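PDB 4OPF: Nrps/pks from Streptomyces albus, which probably serves as a thiolase-fold ketosynthase domain that accepts the growing acyl chain in oxazolomycin biosynthesis. Local coordinates for residues 162-167 with 391-396; 170-175 with 279-284; 326-331 with 336-341. One frame throughout, in Å; residues are numbered along the deposited sequence.

Contact 1: residues 162-167 with 391-396; sequences SALVAL and AAVSSF
The buried helix that begins within the ketosynthase sequence TACSSA meets a strand of the large mixed sheet here, with L164 laid against V393 and S395 in the core of the thiolase-type fold. The two short segments cross at -118°, their axes 8.9 Å apart at closest approach. L164 carries the helix side of the contact. Its CD1 methyl reaches the strand beside S395, 3.6 Å from CB, and also lies 3.8 Å from the backbone N of S395 and 4.0 Å from the carbonyl O of V393. The methyl therefore rests on main chain as much as on side chains. L164 has CG anti to its carbonyl carbon (chi1 -65°), and with chi2 near 180° CD1 continues the chain outward to the strand. V393 adds a looser apolar touch, its CG1 4.4 Å from CD1 of L164. V393 and S395 both turn their CB toward the helix, whereas S394 between them turns away and gives its OG to a hydrogen bond with H404. On the helix-facing side, S395 holds OG anti to its backbone N (chi1 -172°), and that hydroxyl makes weak hydrogen bonds with the carbonyl of C160 and with E338. A403 and V343 also pack on L164. No hydrogen bond links the segments directly. The chemistry divides accordingly: S395 offers its CB to the leucine methyl and its hydroxyl, weakly, to the carbonyl of C160 itself, probably the acyl-accepting cysteine as in related ketosynthases, so one strand residue ties hydrophobic core to likely active site.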
loop_
_atom_site.group_PDB
_atom_site.type_symbol
_atom_site.label_atom_id
_atom_site.label_comp_id
_atom_site.label_asym_id
_atom_site.label_seq_id
_atom_site.Cartn_x
_atom_site.Cartn_y
_atom_site.Cartn_z
ATOM N N SER A 162 -5.123 -1.301 -9.947
ATOM C CA SER A 162 -5.304 -1.405 -8.483
ATOM C C SER A 162 -5.063 -2.825 -7.964
ATOM O O SER A 162 -4.374 -2.999 -6.973
ATOM C CB SER A 162 -6.693 -0.999 -8.085
ATOM O OG SER A 162 -6.935 0.355 -8.407
ATOM N N ALA A 163 -5.629 -3.819 -8.620
ATOM C CA ALA A 163 -5.483 -5.201 -8.132
ATOM C C ALA A 163 -4.067 -5.760 -8.257
ATOM O O ALA A 163 -3.632 -6.549 -7.405
ATOM C CB ALA A 163 -6.465 -6.143 -8.826
ATOM N N LEU A 164 -3.350 -5.380 -9.316
ATOM C CA LEU A 164 -1.934 -5.696 -9.424
ATOM C C LEU A 164 -1.084 -4.947 -8.427
ATOM O O LEU A 164 -0.088 -5.501 -7.896
ATOM C CB LEU A 164 -1.393 -5.454 -10.835
ATOM C CG LEU A 164 -1.938 -6.334 -11.950
ATOM C CD1 LEU A 164 -1.088 -6.200 -13.201
ATOM C CD2 LEU A 164 -1.817 -7.760 -11.540
ATOM N N VAL A 165 -1.438 -3.717 -8.116
ATOM C CA VAL A 165 -0.703 -3.018 -7.060
ATOM C C VAL A 165 -0.955 -3.677 -5.720
ATOM O O VAL A 165 -0.039 -3.861 -4.904
ATOM C CB VAL A 165 -1.086 -1.529 -7.042
ATOM C CG1 VAL A 165 -0.467 -0.817 -5.880
ATOM C CG2 VAL A 165 -0.633 -0.893 -8.343
ATOM N N ALA A 166 -2.210 -4.085 -5.481
ATOM C CA ALA A 166 -2.527 -4.848 -4.229
ATOM C C ALA A 166 -1.736 -6.164 -4.202
ATOM O O ALA A 166 -1.165 -6.554 -3.196
ATOM C CB ALA A 166 -4.057 -5.145 -4.168
ATOM N N LEU A 167 -1.674 -6.844 -5.334
ATOM C CA LEU A 167 -0.831 -8.067 -5.452
ATOM C C LEU A 167 0.682 -7.850 -5.112
ATOM O O LEU A 167 1.324 -8.649 -4.441
ATOM C CB LEU A 167 -1.019 -8.679 -6.866
ATOM C CG LEU A 167 -0.288 -10.001 -7.086
ATOM C CD1 LEU A 167 -0.795 -11.062 -6.144
ATOM C CD2 LEU A 167 -0.520 -10.466 -8.522
ATOM N N ALA A 391 3.396 -17.191 -18.099
ATOM C CA ALA A 391 2.576 -16.124 -18.623
ATOM C C ALA A 391 2.738 -14.837 -17.810
ATOM O O ALA A 391 3.223 -14.847 -16.672
ATOM C CB ALA A 391 1.117 -16.572 -18.654
ATOM N N ALA A 392 2.388 -13.719 -18.414
ATOM C CA ALA A 392 2.492 -12.429 -17.764
ATOM C C ALA A 392 1.210 -11.628 -17.967
ATOM O O ALA A 392 0.390 -11.932 -18.867
ATOM C CB ALA A 392 3.666 -11.647 -18.264
ATOM N N VAL A 393 1.029 -10.631 -17.098
ATOM C CA VAL A 393 -0.146 -9.788 -17.051
ATOM C C VAL A 393 0.298 -8.374 -16.818
ATOM O O VAL A 393 1.080 -8.107 -15.947
ATOM C CB VAL A 393 -1.078 -10.168 -15.916
ATOM C CG1 VAL A 393 -2.380 -9.356 -16.021
ATOM C CG2 VAL A 393 -1.481 -11.614 -15.997
ATOM N N SER A 394 -0.225 -7.449 -17.602
ATOM C CA SER A 394 0.122 -6.069 -17.521
ATOM C C SER A 394 -1.069 -5.243 -17.181
ATOM O O SER A 394 -2.168 -5.500 -17.668
ATOM C CB SER A 394 0.589 -5.589 -18.871
ATOM O OG SER A 394 1.859 -6.145 -19.153
ATOM N N SER A 395 -0.834 -4.169 -16.444
ATOM C CA SER A 395 -1.833 -3.142 -16.283
ATOM C C SER A 395 -1.186 -1.778 -16.184
ATOM O O SER A 395 -0.432 -1.539 -15.259
ATOM C CB SER A 395 -2.626 -3.449 -15.000
ATOM O OG SER A 395 -3.714 -2.568 -14.915
ATOM N N PHE A 396 -1.460 -0.889 -17.142
ATOM C CA PHE A 396 -0.816 0.387 -17.261
ATOM C C PHE A 396 -1.941 1.409 -17.207
ATOM O O PHE A 396 -2.724 1.514 -18.122
ATOM C CB PHE A 396 -0.095 0.522 -18.566
ATOM C CG PHE A 396 0.881 -0.574 -18.901
ATOM C CD1 PHE A 396 1.590 -1.267 -17.948
ATOM C CD2 PHE A 396 1.118 -0.864 -20.209
ATOM C CE1 PHE A 396 2.520 -2.220 -18.299
ATOM C CE2 PHE A 396 2.021 -1.813 -20.573
ATOM C CZ PHE A 396 2.724 -2.503 -19.636
#

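Contact 2: residues 170-175 with 279-284; sequences AAQALR and LAKAGV
Q172 is the first residue of 170-175 to reach across to 279-284, and it meets K281 at the dimer interface. Its side chain leaves the helix across the line to the partner, and the bend at chi2 (-112°) brings the end round, with NE2 3.9 Å from NZ of K281 and the two chains crossing at about a right angle. NE2 is hydrogen-bonded to S176 OG of the second subunit. One turn further on, R175 points its CB toward the other helix. Its chain bends at chi3 and brings NH2 to 3.5 Å from CE of K281, an oblique approach to the lysine's methylene. Water 1 lies in the guanidinium plane at its edge and accepts from R175 NH2 and from K281 NZ, each at 3.2 Å, with a weak third bond from Q172 NE2. Water 2 accepts from R175 NH2 at 3.0 Å and donates to the carbonyl O of K281 at 2.9 Å, joining the arginine to the last turn of helix 268-282, which closes in a Schellman motif at G283. R175 NH2 and K281 NZ are 4.3 Å apart, but the amine has other partners: the carbonyl of I252 and, in a salt bridge, D178 of the second subunit. Water thus bridges the two basic ends, and the nearby carboxylate would probably ease their proximity, which suggests that the second subunit contributes to holding them together.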
loop_
_atom_site.group_PDB
_atom_site.type_symbol
_atom_site.label_atom_id
_atom_site.label_comp_id
_atom_site.label_asym_id
_atom_site.label_seq_id
_atom_site.Cartn_x
_atom_site.Cartn_y
_atom_site.Cartn_z
ATOM N N ALA A 170 1.008 -7.478 -1.427
ATOM C CA ALA A 170 0.944 -8.783 -0.817
ATOM C C ALA A 170 2.269 -9.540 -0.982
ATOM O O ALA A 170 2.785 -10.149 -0.018
ATOM C CB ALA A 170 -0.175 -9.596 -1.388
ATOM N N ALA A 171 2.810 -9.533 -2.180
ATOM C CA ALA A 171 4.093 -10.239 -2.435
ATOM C C ALA A 171 5.233 -9.675 -1.579
ATOM O O ALA A 171 6.032 -10.431 -1.038
ATOM C CB ALA A 171 4.457 -10.104 -3.892
ATOM N N GLN A 172 5.295 -8.358 -1.439
ATOM C CA GLN A 172 6.324 -7.770 -0.558
ATOM C C GLN A 172 6.116 -8.232 0.859
ATOM O O GLN A 172 7.066 -8.571 1.554
ATOM C CB GLN A 172 6.256 -6.275 -0.571
ATOM C CG GLN A 172 6.243 -5.637 -1.954
ATOM C CD GLN A 172 7.471 -4.868 -2.282
ATOM O OE1 GLN A 172 7.639 -3.744 -1.833
ATOM N NE2 GLN A 172 8.344 -5.459 -3.100
ATOM N N ALA A 173 4.843 -8.304 1.301
ATOM C CA ALA A 173 4.603 -8.717 2.655
ATOM C C ALA A 173 4.989 -10.165 2.869
ATOM O O ALA A 173 5.540 -10.561 3.927
ATOM C CB ALA A 173 3.141 -8.453 3.041
ATOM N N LEU A 174 4.688 -10.997 1.907
ATOM C CA LEU A 174 5.015 -12.397 2.033
ATOM C C LEU A 174 6.562 -12.610 1.973
ATOM O O LEU A 174 7.120 -13.345 2.753
ATOM C CB LEU A 174 4.339 -13.178 0.924
ATOM C CG LEU A 174 2.844 -13.410 1.074
ATOM C CD1 LEU A 174 2.263 -13.778 -0.270
ATOM C CD2 LEU A 174 2.582 -14.520 2.046
ATOM N N ARG A 175 7.225 -11.965 1.040
ATOM C CA ARG A 175 8.698 -12.054 0.880
ATOM C C ARG A 175 9.443 -11.607 2.169
ATOM O O ARG A 175 10.391 -12.227 2.562
ATOM C CB ARG A 175 9.093 -11.218 -0.358
ATOM C CG ARG A 175 10.569 -11.147 -0.756
ATOM C CD ARG A 175 10.884 -9.889 -1.632
ATOM N NE ARG A 175 10.291 -9.903 -2.995
ATOM C CZ ARG A 175 10.778 -10.584 -4.052
ATOM N NH1 ARG A 175 11.873 -11.325 -3.959
ATOM N NH2 ARG A 175 10.155 -10.539 -5.223
ATOM N N LEU A 279 10.372 -9.375 -14.847
ATOM C CA LEU A 279 11.167 -10.509 -15.359
ATOM C C LEU A 279 12.421 -10.805 -14.580
ATOM O O LEU A 279 12.697 -11.973 -14.296
ATOM C CB LEU A 279 11.636 -10.254 -16.769
ATOM C CG LEU A 279 10.673 -10.569 -17.863
ATOM C CD1 LEU A 279 11.502 -10.336 -19.138
ATOM C CD2 LEU A 279 10.181 -12.033 -17.841
ATOM N N ALA A 280 13.194 -9.764 -14.258
ATOM C CA ALA A 280 14.348 -9.919 -13.411
ATOM C C ALA A 280 13.997 -10.505 -12.051
ATOM O O ALA A 280 14.694 -11.397 -11.584
ATOM C CB ALA A 280 15.082 -8.580 -13.246
ATOM N N LYS A 281 12.907 -10.061 -11.421
ATOM C CA LYS A 281 12.545 -10.579 -10.113
ATOM C C LYS A 281 12.133 -12.036 -10.237
ATOM O O LYS A 281 12.333 -12.823 -9.326
ATOM C CB LYS A 281 11.384 -9.772 -9.473
ATOM C CG LYS A 281 11.781 -8.354 -9.042
ATOM C CD LYS A 281 10.586 -7.465 -8.626
ATOM C CE LYS A 281 10.235 -7.590 -7.141
ATOM N NZ LYS A 281 9.089 -6.684 -6.713
ATOM N N ALA A 282 11.538 -12.389 -11.366
ATOM C CA ALA A 282 11.081 -13.724 -11.575
ATOM C C ALA A 282 12.235 -14.731 -11.838
ATOM O O ALA A 282 12.063 -15.921 -11.671
ATOM C CB ALA A 282 10.176 -13.707 -12.755
ATOM N N GLY A 283 13.375 -14.227 -12.269
ATOM C CA GLY A 283 14.514 -15.050 -12.590
ATOM C C GLY A 283 14.266 -15.911 -13.824
ATOM O O GLY A 283 14.849 -16.949 -13.924
ATOM N N VAL A 284 13.392 -15.520 -14.746
ATOM C CA VAL A 284 13.123 -16.406 -15.903
ATOM C C VAL A 284 13.661 -15.764 -17.172
ATOM O O VAL A 284 13.795 -14.561 -17.221
ATOM C CB VAL A 284 11.617 -16.777 -16.060
ATOM C CG1 VAL A 284 11.114 -17.400 -14.760
ATOM C CG2 VAL A 284 10.773 -15.583 -16.377
HETATM O O HOH W 1 7.752 -8.500 -4.504
HETATM O O HOH W 2 10.495 -12.892 -7.055
#

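Contact 3: residues 326-331 with 336-341; sequences SVKPNI and CAEGIA
V327 and A341 bring their CA atoms to 7.4 Å, the nearest pair between a short helical turn, 328-331, and the start of helix 338-352; no hydrogen bond crosses. The turn is held from within: S326 OG caps it by accepting from K328 N, and the carbonyl of V327 takes both N330 N and I331 N. The apolar half of the contact converges on A341, whose CB lies 3.9 Å from CD1 of I331 and 4.3 Å from CG2 of V327. I331 sets CG1 between its backbone N and carbonyl carbon (chi1 65°), the crowded position, with CD1 carried on toward the alanine. The sequence KPNIGH, a ketosynthase family motif, begins at K328, and this lysine crosses E338 obliquely as an extended chain. Its CE packs 3.8 Å from CG of E338, while NZ stands 4.0 Å from OE2, beyond salt-bridge range, and bonds to the carbonyls of N295 and A296. With an alanine at E338, CE of K328 would probably lose the CG it packs on and S395 its weak carboxylate bond. E338 bends at chi2 (-106°), with its carboxylate alongside the lysine's end.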
loop_
_atom_site.group_PDB
_atom_site.type_symbol
_atom_site.label_atom_id
_atom_site.label_comp_id
_atom_site.label_asym_id
_atom_site.label_seq_id
_atom_site.Cartn_x
_atom_site.Cartn_y
_atom_site.Cartn_z
ATOM N N SER A 326 -6.279 -10.465 -24.323
ATOM C CA SER A 326 -6.992 -9.559 -23.442
ATOM C C SER A 326 -8.372 -10.070 -23.114
ATOM O O SER A 326 -9.096 -10.458 -24.039
ATOM C CB SER A 326 -7.151 -8.203 -24.178
ATOM O OG SER A 326 -7.940 -7.318 -23.386
ATOM N N VAL A 327 -8.839 -9.890 -21.862
ATOM C CA VAL A 327 -10.195 -10.236 -21.471
ATOM C C VAL A 327 -11.186 -9.182 -21.845
ATOM O O VAL A 327 -12.397 -9.403 -21.734
ATOM C CB VAL A 327 -10.413 -10.433 -19.941
ATOM C CG1 VAL A 327 -9.686 -11.629 -19.490
ATOM C CG2 VAL A 327 -9.905 -9.273 -19.109
ATOM N N LYS A 328 -10.705 -7.999 -22.172
ATOM C CA LYS A 328 -11.646 -6.877 -22.312
ATOM C C LYS A 328 -12.703 -7.046 -23.415
ATOM O O LYS A 328 -13.840 -6.653 -23.234
ATOM C CB LYS A 328 -10.902 -5.576 -22.515
ATOM C CG LYS A 328 -10.087 -5.200 -21.299
ATOM C CD LYS A 328 -9.509 -3.815 -21.457
ATOM C CE LYS A 328 -8.460 -3.581 -20.388
ATOM N NZ LYS A 328 -7.908 -2.213 -20.623
ATOM N N PRO A 329 -12.351 -7.636 -24.565
ATOM C CA PRO A 329 -13.422 -7.889 -25.536
ATOM C C PRO A 329 -14.451 -8.908 -25.021
ATOM O O PRO A 329 -15.572 -8.895 -25.483
ATOM C CB PRO A 329 -12.672 -8.455 -26.742
ATOM C CG PRO A 329 -11.282 -7.939 -26.577
ATOM C CD PRO A 329 -11.043 -8.027 -25.092
ATOM N N ASN A 330 -14.095 -9.757 -24.051
ATOM C CA ASN A 330 -15.020 -10.719 -23.498
ATOM C C ASN A 330 -15.929 -10.122 -22.409
ATOM O O ASN A 330 -17.088 -10.491 -22.329
ATOM C CB ASN A 330 -14.282 -11.879 -22.848
ATOM C CG ASN A 330 -13.283 -12.570 -23.783
ATOM O OD1 ASN A 330 -12.156 -12.089 -24.012
ATOM N ND2 ASN A 330 -13.659 -13.729 -24.263
ATOM N N ILE A 331 -15.389 -9.284 -21.528
ATOM C CA ILE A 331 -16.164 -8.806 -20.379
ATOM C C ILE A 331 -16.206 -7.301 -20.177
ATOM O O ILE A 331 -16.804 -6.857 -19.199
ATOM C CB ILE A 331 -15.649 -9.391 -19.070
ATOM C CG1 ILE A 331 -14.250 -8.914 -18.785
ATOM C CG2 ILE A 331 -15.738 -10.919 -19.105
ATOM C CD1 ILE A 331 -13.708 -9.372 -17.423
ATOM N N CYS A 336 -11.117 -1.158 -11.423
ATOM C CA CYS A 336 -10.185 -1.652 -10.362
ATOM C C CYS A 336 -10.051 -3.144 -10.347
ATOM O O CYS A 336 -9.093 -3.680 -9.879
ATOM C CB CYS A 336 -10.589 -1.110 -8.944
ATOM S SG CYS A 336 -10.450 0.716 -8.852
ATOM N N ALA A 337 -11.052 -3.842 -10.812
ATOM C CA ALA A 337 -10.940 -5.280 -10.938
ATOM C C ALA A 337 -10.260 -5.789 -12.246
ATOM O O ALA A 337 -10.243 -7.000 -12.497
ATOM C CB ALA A 337 -12.346 -5.879 -10.842
ATOM N N GLU A 338 -9.761 -4.903 -13.101
ATOM C CA GLU A 338 -9.251 -5.335 -14.440
ATOM C C GLU A 338 -8.083 -6.267 -14.272
ATOM O O GLU A 338 -7.989 -7.322 -14.974
ATOM C CB GLU A 338 -8.817 -4.135 -15.340
ATOM C CG GLU A 338 -8.125 -4.511 -16.679
ATOM C CD GLU A 338 -6.598 -4.270 -16.711
ATOM O OE1 GLU A 338 -5.815 -5.178 -16.347
ATOM O OE2 GLU A 338 -6.152 -3.177 -17.130
ATOM N N GLY A 339 -7.157 -5.854 -13.410
ATOM C CA GLY A 339 -5.988 -6.645 -13.180
ATOM C C GLY A 339 -6.354 -8.005 -12.640
ATOM O O GLY A 339 -5.673 -8.999 -12.927
ATOM N N ILE A 340 -7.410 -8.069 -11.821
ATOM C CA ILE A 340 -7.667 -9.319 -11.135
ATOM C C ILE A 340 -8.363 -10.248 -12.136
ATOM O O ILE A 340 -8.149 -11.433 -12.068
ATOM C CB ILE A 340 -8.458 -9.187 -9.776
ATOM C CG1 ILE A 340 -8.293 -10.470 -8.972
ATOM C CG2 ILE A 340 -9.912 -8.981 -9.990
ATOM C CD1 ILE A 340 -6.921 -10.542 -8.374
ATOM N N ALA A 341 -9.172 -9.720 -13.042
ATOM C CA ALA A 341 -9.739 -10.518 -14.126
ATOM C C ALA A 341 -8.677 -11.132 -15.038
ATOM O O ALA A 341 -8.752 -12.307 -15.402
ATOM C CB ALA A 341 -10.684 -9.690 -14.941
#

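Helix 162-175 serves two of the contacts: its first half forms contact 1 in the core, and its last half forms contact 2 at the dimer interface, the centres 13 Å apart. Contact 3 lies on the other flank of contact 1, at 11 Å between centres, and touches it directly. There S395 OG is 3.3 Å from E338 OE2, and the A163 CB methyl packs 3.8 Å from the carbonyl O of C336. C160, whose carbonyl takes the weak bond from S395, puts contacts 1 and 3 beside the probable active site. Contacts 2 and 3 do not touch, their nearest atoms being about 10 Å apart.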